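Local coordinates for protein 5,10-methylenetetrahydromethanopterin reductase (Methanopyrus kandleri, PDB 1EZW) that catalyses the reversible, coenzyme F420-dependent reduction of methylenetetrahydromethanopterin to methyltetrahydromethanopterin, a one-carbon step in methanogenesis from carbon dioxide, at residues Glu32-Ile36 / Ala91-Met95; Pro68-Leu74 / Tyr153-Ala159; Phe232-Glu238 / Ala301-Val307. All coordinates share one frame; numbering follows the deposited sequence.

Contact 1: residues Glu32-Ile36 / Ala91-Met95; sequences EYAWI and AIIGM
Inside the (beta/alpha)8 barrel, I92, just ahead of strand 93-95, drops its CD1 methyl onto the indole of W35 from strand 33-36. The two strands do not pair: W35 and G94 are 7.9 Å apart at their CA atoms, and no hydrogen bond joins the segments. Backbone bonds of 32-36 go to F6 and I8 on one strand and to K60 and G62 on the other. Side chains of 33-35 and I92 meet in the barrel core, and the indole edge also reaches backbone at I93-G94.

The central feature is a CH-pi contact. I92 CD1 sits 3.4 Å from the centroid of the W35 six-membered ring and only 8° off the ring normal, almost squarely over the benzo half. CG1 follows it onto the same ring, I92 CG1 being 3.6 Å from W35 CZ3. I92 can reach this far because CG1 is turned between its backbone N and carbonyl carbon (chi1 60°) and the chain then runs on extended. The same methyl touches Y33 at its ring edge, in the ring plane, with 3.8 Å from I92 CD1 to Y33 CD2.

The outer edge of the indole meets backbone: W35 CZ3 is 3.8 Å from G94 N, and the lack of a side chain on G94 leaves room for that approach. The polar ends find partners elsewhere, W35 NE1 on OE1 of Q321 in strand 321-324, and Y33 OH on NZ of K60. Y174 and Y229 meet the W35 ring edge-to-face.

The NE1 bond to Q321 and the methyl over one face together probably limit how far the indole can swing or tilt. Between these two segments, cohesion comes from dispersion and CH-pi attraction alone.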
# COMPACT_ATOMS: atom_id res chain seq x y z
N GLU A 32 2.83 19.77 6.95
CA GLU A 32 2.41 18.96 8.09
C GLU A 32 0.94 18.54 8.07
O GLU A 32 0.52 17.70 8.88
CB GLU A 32 2.75 19.68 9.39
CG GLU A 32 4.27 19.76 9.62
CD GLU A 32 4.64 20.57 10.86
OE1 GLU A 32 4.41 20.09 11.98
OE2 GLU A 32 5.14 21.69 10.70
N TYR A 33 0.17 19.13 7.18
CA TYR A 33 -1.25 18.75 7.06
C TYR A 33 -1.66 18.53 5.64
O TYR A 33 -1.27 19.30 4.77
CB TYR A 33 -2.18 19.86 7.59
CG TYR A 33 -1.98 20.14 9.05
CD1 TYR A 33 -0.94 20.97 9.49
CD2 TYR A 33 -2.82 19.57 9.99
CE1 TYR A 33 -0.75 21.22 10.85
CE2 TYR A 33 -2.65 19.80 11.35
CZ TYR A 33 -1.60 20.64 11.77
OH TYR A 33 -1.39 20.83 13.12
N ALA A 34 -2.52 17.52 5.40
CA ALA A 34 -3.06 17.31 4.04
C ALA A 34 -4.57 17.13 4.23
O ALA A 34 -5.02 16.24 5.00
CB ALA A 34 -2.43 16.03 3.37
N TRP A 35 -5.32 17.96 3.52
CA TRP A 35 -6.77 18.00 3.60
C TRP A 35 -7.37 17.59 2.28
O TRP A 35 -7.00 18.11 1.24
CB TRP A 35 -7.25 19.42 3.90
CG TRP A 35 -6.70 20.00 5.19
CD1 TRP A 35 -5.64 20.88 5.35
CD2 TRP A 35 -7.24 19.79 6.50
NE1 TRP A 35 -5.51 21.22 6.67
CE2 TRP A 35 -6.48 20.57 7.41
CE3 TRP A 35 -8.30 19.02 7.01
CZ2 TRP A 35 -6.74 20.61 8.80
CZ3 TRP A 35 -8.56 19.06 8.40
CH2 TRP A 35 -7.78 19.85 9.27
N ILE A 36 -8.34 16.68 2.34
CA ILE A 36 -8.98 16.22 1.10
C ILE A 36 -10.47 16.55 1.21
O ILE A 36 -11.13 16.15 2.17
CB ILE A 36 -8.79 14.69 0.89
CG1 ILE A 36 -7.32 14.42 0.52
CG2 ILE A 36 -9.68 14.21 -0.28
CD1 ILE A 36 -6.95 15.09 -0.84
N ALA A 91 -4.61 11.03 11.83
CA ALA A 91 -5.85 11.62 11.38
C ALA A 91 -6.14 13.00 11.96
O ALA A 91 -5.73 13.31 13.08
CB ALA A 91 -7.03 10.69 11.71
N ILE A 92 -6.86 13.77 11.18
CA ILE A 92 -7.37 15.09 11.60
C ILE A 92 -8.80 15.16 11.09
O ILE A 92 -9.18 14.49 10.11
CB ILE A 92 -6.53 16.27 11.03
CG1 ILE A 92 -6.54 16.23 9.49
CG2 ILE A 92 -5.13 16.22 11.62
CD1 ILE A 92 -5.55 17.22 8.79
N ILE A 93 -9.64 15.98 11.73
CA ILE A 93 -11.02 16.10 11.27
C ILE A 93 -11.28 17.55 10.81
O ILE A 93 -10.92 18.47 11.55
CB ILE A 93 -12.01 15.86 12.44
CG1 ILE A 93 -11.86 14.43 12.97
CG2 ILE A 93 -13.45 16.15 11.97
CD1 ILE A 93 -12.49 14.25 14.38
N GLY A 94 -11.86 17.72 9.62
CA GLY A 94 -12.28 19.03 9.11
C GLY A 94 -13.80 18.92 9.02
O GLY A 94 -14.31 18.11 8.27
N MET A 95 -14.57 19.72 9.78
CA MET A 95 -16.02 19.58 9.76
C MET A 95 -16.67 20.93 9.44
O MET A 95 -16.31 21.93 10.03
CB MET A 95 -16.47 19.12 11.15
CG MET A 95 -17.97 18.94 11.30
SD MET A 95 -18.66 17.62 10.28
CE MET A 95 -17.85 16.21 11.00

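Contact 2: residues Pro68-Leu74 / Tyr153-Ala159; sequences PYTRHPL and YVKTGTA
Y153 and V154, in the long connection between helix 127-142 and strand 173-176, pack against the beta-alpha loop of the barrel that leads into helix 73-86. The Y153 hydroxyl reaches between P68 and P73, tentatively 3.3 Å from Y153 OH to P73 CD, and donates to P68 O, which lies at the ring's edge near its plane, the donor tilted 18° from the carbonyl plane. The 2.5 Å from Y153 OH to P68 O is doubtful as a length, since this side chain is modelled in two conformers.

Next along, V154 CG2 rests on P73 CG at 3.8 Å, the two lying alongside and pointing opposite ways. The same V154 CG2 touches H72 CE1 at 4.1 Å. Further on, L74 CD1 meets A159 CB at 4.0 Å. The contact as a whole borders the second subunit, whose Y40 packs on L74 and A159 and whose M106 packs on H72.

A second shell holds the pieces in place. W117 NE1 also binds P68 O, and the W117 ring meets those of H72 and Y153. On the other segment, E133 OE2 takes the backbone N-H groups of Y153 and V154.

H72 is the N-cap of helix 73-86: with CG anti to its own N (chi1 -168°), H72 ND1 accepts from L74 N at 3.0 Å and 169°, the donor lying in the imidazole plane.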
# COMPACT_ATOMS: atom_id res chain seq x y z
N PRO A 68 -22.11 17.19 8.72
CA PRO A 68 -22.99 16.34 9.56
C PRO A 68 -24.12 15.62 8.87
O PRO A 68 -24.76 14.76 9.49
CB PRO A 68 -23.64 17.36 10.53
CG PRO A 68 -22.74 18.61 10.42
CD PRO A 68 -22.35 18.63 8.97
N TYR A 69 -24.37 15.94 7.61
CA TYR A 69 -25.57 15.50 6.93
C TYR A 69 -25.58 14.32 5.99
O TYR A 69 -26.52 13.54 5.98
CB TYR A 69 -26.16 16.68 6.14
CG TYR A 69 -26.28 17.94 6.99
CD1 TYR A 69 -25.41 19.01 6.79
CD2 TYR A 69 -27.19 18.01 8.06
CE1 TYR A 69 -25.42 20.12 7.62
CE2 TYR A 69 -27.20 19.15 8.93
CZ TYR A 69 -26.30 20.19 8.69
OH TYR A 69 -26.27 21.33 9.51
N THR A 70 -24.55 14.22 5.15
CA THR A 70 -24.57 13.17 4.15
C THR A 70 -24.23 11.79 4.68
O THR A 70 -24.35 10.81 3.93
CB THR A 70 -23.65 13.51 2.99
OG1 THR A 70 -22.31 13.53 3.51
CG2 THR A 70 -24.03 14.91 2.34
N ARG A 71 -23.76 11.70 5.93
CA ARG A 71 -23.46 10.39 6.55
C ARG A 71 -23.84 10.55 8.00
O ARG A 71 -23.70 11.63 8.58
CB ARG A 71 -21.95 10.10 6.54
CG ARG A 71 -21.34 10.04 5.14
CD ARG A 71 -19.83 9.75 5.33
NE ARG A 71 -19.08 9.78 4.07
CZ ARG A 71 -18.78 10.90 3.42
NH1 ARG A 71 -18.10 10.87 2.27
NH2 ARG A 71 -19.16 12.06 3.92
N HIS A 72 -24.29 9.46 8.63
CA HIS A 72 -24.62 9.51 10.05
C HIS A 72 -23.33 9.85 10.81
O HIS A 72 -22.25 9.40 10.44
CB HIS A 72 -25.13 8.13 10.47
CG HIS A 72 -25.78 8.10 11.83
ND1 HIS A 72 -25.06 8.18 13.00
CD2 HIS A 72 -27.09 8.02 12.18
CE1 HIS A 72 -25.90 8.15 14.03
NE2 HIS A 72 -27.13 8.05 13.56
N PRO A 73 -23.41 10.66 11.86
CA PRO A 73 -22.19 10.98 12.58
C PRO A 73 -21.42 9.78 13.13
O PRO A 73 -20.20 9.87 13.28
CB PRO A 73 -22.67 11.97 13.66
CG PRO A 73 -24.09 11.65 13.82
CD PRO A 73 -24.55 11.45 12.41
N LEU A 74 -22.09 8.65 13.39
CA LEU A 74 -21.40 7.47 13.90
C LEU A 74 -20.58 6.87 12.75
O LEU A 74 -19.56 6.25 13.00
CB LEU A 74 -22.39 6.42 14.43
CG LEU A 74 -22.98 6.79 15.80
CD1 LEU A 74 -24.14 5.80 16.15
CD2 LEU A 74 -21.87 6.72 16.89
N TYR A 153 -30.34 17.29 16.60
CA TYR A 153 -30.08 16.82 15.24
C TYR A 153 -29.75 15.32 15.19
O TYR A 153 -30.01 14.66 14.20
CB TYR A 153 -28.95 17.68 14.61
CG TYR A 153 -27.84 16.92 13.88
CD1 TYR A 153 -27.90 16.68 12.50
CD2 TYR A 153 -26.76 16.41 14.60
CE1 TYR A 153 -26.89 15.95 11.85
CE2 TYR A 153 -25.74 15.67 13.95
CZ TYR A 153 -25.82 15.45 12.59
OH TYR A 153 -24.81 14.70 12.00
N VAL A 154 -29.22 14.78 16.28
CA VAL A 154 -28.95 13.35 16.29
C VAL A 154 -29.32 12.80 17.65
O VAL A 154 -29.03 13.42 18.69
CB VAL A 154 -27.42 13.03 15.98
CG1 VAL A 154 -26.49 13.72 16.98
CG2 VAL A 154 -27.23 11.53 16.03
N LYS A 155 -29.99 11.66 17.64
CA LYS A 155 -30.33 10.96 18.87
C LYS A 155 -29.91 9.51 18.63
O LYS A 155 -30.40 8.86 17.73
CB LYS A 155 -31.84 11.04 19.19
CG LYS A 155 -32.16 10.22 20.46
CD LYS A 155 -33.68 10.29 20.80
CE LYS A 155 -33.97 9.39 22.01
NZ LYS A 155 -35.36 9.56 22.53
N THR A 156 -28.99 9.02 19.44
CA THR A 156 -28.54 7.64 19.27
C THR A 156 -29.21 6.74 20.29
O THR A 156 -29.93 7.22 21.20
CB THR A 156 -27.03 7.51 19.54
OG1 THR A 156 -26.76 7.70 20.94
CG2 THR A 156 -26.24 8.56 18.75
N GLY A 157 -29.02 5.44 20.11
CA GLY A 157 -29.45 4.47 21.10
C GLY A 157 -28.17 4.27 21.91
O GLY A 157 -27.37 5.19 22.05
N THR A 158 -27.96 3.09 22.50
CA THR A 158 -26.72 2.86 23.24
C THR A 158 -25.80 2.21 22.23
O THR A 158 -25.85 1.01 22.00
CB THR A 158 -26.98 1.94 24.43
OG1 THR A 158 -27.85 2.65 25.33
CG2 THR A 158 -25.70 1.59 25.14
N ALA A 159 -24.93 3.03 21.65
CA ALA A 159 -24.08 2.55 20.56
C ALA A 159 -22.69 2.12 20.98
O ALA A 159 -21.81 2.96 21.14
CB ALA A 159 -24.00 3.65 19.51

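Contact 3: residues Phe232-Glu238 / Ala301-Val307; sequences FSIDKDE and AGDPDTV
E238 and D303, each at the start of a helix that follows a strand, meet beside a two-stranded parallel sheet outside the eight-stranded barrel; it joins the segment after strand 225-229 to the strand and helix that precede strand 321-324. Strand 232-234 lies along strand 300-302, with S233 opposite A301 and I234 opposite G302. G302 N donates to S233 O at 3.0 Å, almost in line with the carbonyl; the return bond, D235 N to G302 O, is weak at 3.3 Å.

Beyond the strands, E238 takes over. Its chain is extended, and E238 OE2 reaches D303 N at 3.0 Å, accepting through the anti lone pair. T306 OG1 donates to the same oxygen; the 2.5 Å between T306 OG1 and E238 OE2 is too short to trust closely. One water donates to both E238 OE1 and T306 OG1. A second water accepts from E238 N and donates to K236 O and D303 OD1.

D303 N-caps helix 304-316, D303 OD2 taking T306 N at 3.2 Å. The turn before E238 is fastened separately: D235 OD1 accepts from D237 N in an Asx turn, and D237 OD1 caps helix 238-254 at K240 N. S233 OG is hydrogen-bonded to the backbone O of A241. On the apolar side, I234 CG1 lies 3.9 Å from V307 CG2.

The two carboxylates come close without bonding, E238 OE2 to D303 OD2 being 3.2 Å. D303 N and T306 OG1 on E238 OE2, with T306 N on D303 OD2, probably offset that repulsion, although proximity could still raise the proton affinity of either acid.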
# COMPACT_ATOMS: atom_id res chain seq x y z
N PHE A 232 -3.85 29.39 -4.00
CA PHE A 232 -2.42 29.63 -3.92
C PHE A 232 -1.75 29.33 -5.25
O PHE A 232 -2.10 28.33 -5.90
CB PHE A 232 -1.88 28.68 -2.84
CG PHE A 232 -0.48 28.93 -2.40
CD1 PHE A 232 -0.24 29.59 -1.20
CD2 PHE A 232 0.59 28.41 -3.12
CE1 PHE A 232 1.07 29.72 -0.71
CE2 PHE A 232 1.90 28.53 -2.64
CZ PHE A 232 2.14 29.18 -1.45
N SER A 233 -0.80 30.17 -5.65
CA SER A 233 -0.11 29.88 -6.91
C SER A 233 1.31 30.40 -6.87
O SER A 233 1.54 31.61 -6.75
CB SER A 233 -0.86 30.48 -8.10
OG SER A 233 -0.35 29.94 -9.34
N ILE A 234 2.27 29.48 -6.99
CA ILE A 234 3.67 29.86 -6.92
C ILE A 234 4.46 29.30 -8.09
O ILE A 234 4.26 28.16 -8.52
CB ILE A 234 4.27 29.41 -5.56
CG1 ILE A 234 5.63 30.09 -5.32
CG2 ILE A 234 4.40 27.83 -5.53
CD1 ILE A 234 6.28 29.74 -4.00
N ASP A 235 5.38 30.12 -8.61
CA ASP A 235 6.21 29.72 -9.75
C ASP A 235 7.42 30.65 -9.74
O ASP A 235 7.33 31.76 -9.22
CB ASP A 235 5.40 29.88 -11.04
CG ASP A 235 6.09 29.26 -12.26
OD1 ASP A 235 7.08 29.84 -12.77
OD2 ASP A 235 5.62 28.18 -12.70
N LYS A 236 8.55 30.20 -10.28
CA LYS A 236 9.72 31.08 -10.32
C LYS A 236 9.40 32.28 -11.23
O LYS A 236 10.04 33.32 -11.13
CB LYS A 236 10.95 30.32 -10.80
CG LYS A 236 10.77 29.66 -12.15
CD LYS A 236 11.97 28.78 -12.52
CE LYS A 236 11.85 28.25 -13.95
NZ LYS A 236 10.56 27.53 -14.14
N ASP A 237 8.43 32.12 -12.12
CA ASP A 237 7.99 33.17 -13.03
C ASP A 237 6.69 33.73 -12.43
O ASP A 237 5.61 33.15 -12.57
CB ASP A 237 7.69 32.60 -14.42
CG ASP A 237 7.19 33.67 -15.41
OD1 ASP A 237 6.47 34.58 -15.00
OD2 ASP A 237 7.50 33.56 -16.62
N GLU A 238 6.80 34.88 -11.76
CA GLU A 238 5.63 35.48 -11.13
C GLU A 238 4.42 35.63 -12.04
O GLU A 238 3.29 35.40 -11.63
CB GLU A 238 6.01 36.84 -10.51
CG GLU A 238 4.84 37.51 -9.83
CD GLU A 238 5.27 38.37 -8.68
OE1 GLU A 238 5.10 39.62 -8.77
OE2 GLU A 238 5.78 37.82 -7.68
N ALA A 301 -0.45 34.74 -4.70
CA ALA A 301 0.19 34.36 -5.96
C ALA A 301 1.47 35.13 -6.32
O ALA A 301 1.58 36.34 -6.05
CB ALA A 301 -0.83 34.49 -7.10
N GLY A 302 2.42 34.43 -6.94
CA GLY A 302 3.65 35.09 -7.36
C GLY A 302 4.89 34.24 -7.22
O GLY A 302 4.76 33.02 -7.10
N ASP A 303 6.07 34.86 -7.25
CA ASP A 303 7.30 34.09 -7.09
C ASP A 303 7.52 33.91 -5.60
O ASP A 303 6.78 34.47 -4.78
CB ASP A 303 8.51 34.74 -7.82
CG ASP A 303 8.80 36.18 -7.40
OD1 ASP A 303 9.45 36.89 -8.21
OD2 ASP A 303 8.43 36.61 -6.30
N PRO A 304 8.51 33.09 -5.21
CA PRO A 304 8.76 32.86 -3.79
C PRO A 304 8.89 34.13 -2.94
O PRO A 304 8.42 34.18 -1.81
CB PRO A 304 10.02 32.00 -3.81
CG PRO A 304 9.81 31.20 -5.04
CD PRO A 304 9.42 32.27 -6.02
N ASP A 305 9.53 35.16 -3.48
CA ASP A 305 9.65 36.36 -2.68
C ASP A 305 8.32 37.02 -2.34
O ASP A 305 8.09 37.41 -1.20
CB ASP A 305 10.56 37.36 -3.37
CG ASP A 305 11.83 37.51 -2.64
OD1 ASP A 305 12.60 36.51 -2.61
OD2 ASP A 305 12.03 38.59 -2.03
N THR A 306 7.47 37.12 -3.34
CA THR A 306 6.14 37.70 -3.19
C THR A 306 5.31 36.86 -2.25
O THR A 306 4.60 37.38 -1.37
CB THR A 306 5.47 37.76 -4.55
OG1 THR A 306 6.23 38.64 -5.38
CG2 THR A 306 4.06 38.29 -4.46
N VAL A 307 5.38 35.55 -2.44
CA VAL A 307 4.62 34.65 -1.57
C VAL A 307 5.04 34.74 -0.13
O VAL A 307 4.19 34.76 0.77
CB VAL A 307 4.74 33.17 -2.08
CG1 VAL A 307 4.20 32.18 -1.03
CG2 VAL A 307 3.95 33.05 -3.34
O HOH W 1 9.25 36.21 -11.09
O HOH W 2 7.22 40.89 -7.39

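In the fold
From the N terminus, the chain lays down strand 33-36, turns through the loop 68-72 into helix 73-86 and reaches 91-95, closing contact 1. Contact 2 opens on that loop and the helix's first turn and closes only at 153-159, so the two cross, and they also touch where M95 SD packs on P68 N, 3.8 Å away. Together they link the barrel core to its rim and to a subunit interface. Contact 3 follows in series: 301-307 returns to 232-238 after a largely helical excursion, ahead of the rest of helix 304-316 and strand 321-324. Its centre is about 44 Å from that of contact 2, on the opposite side of the chain's centre.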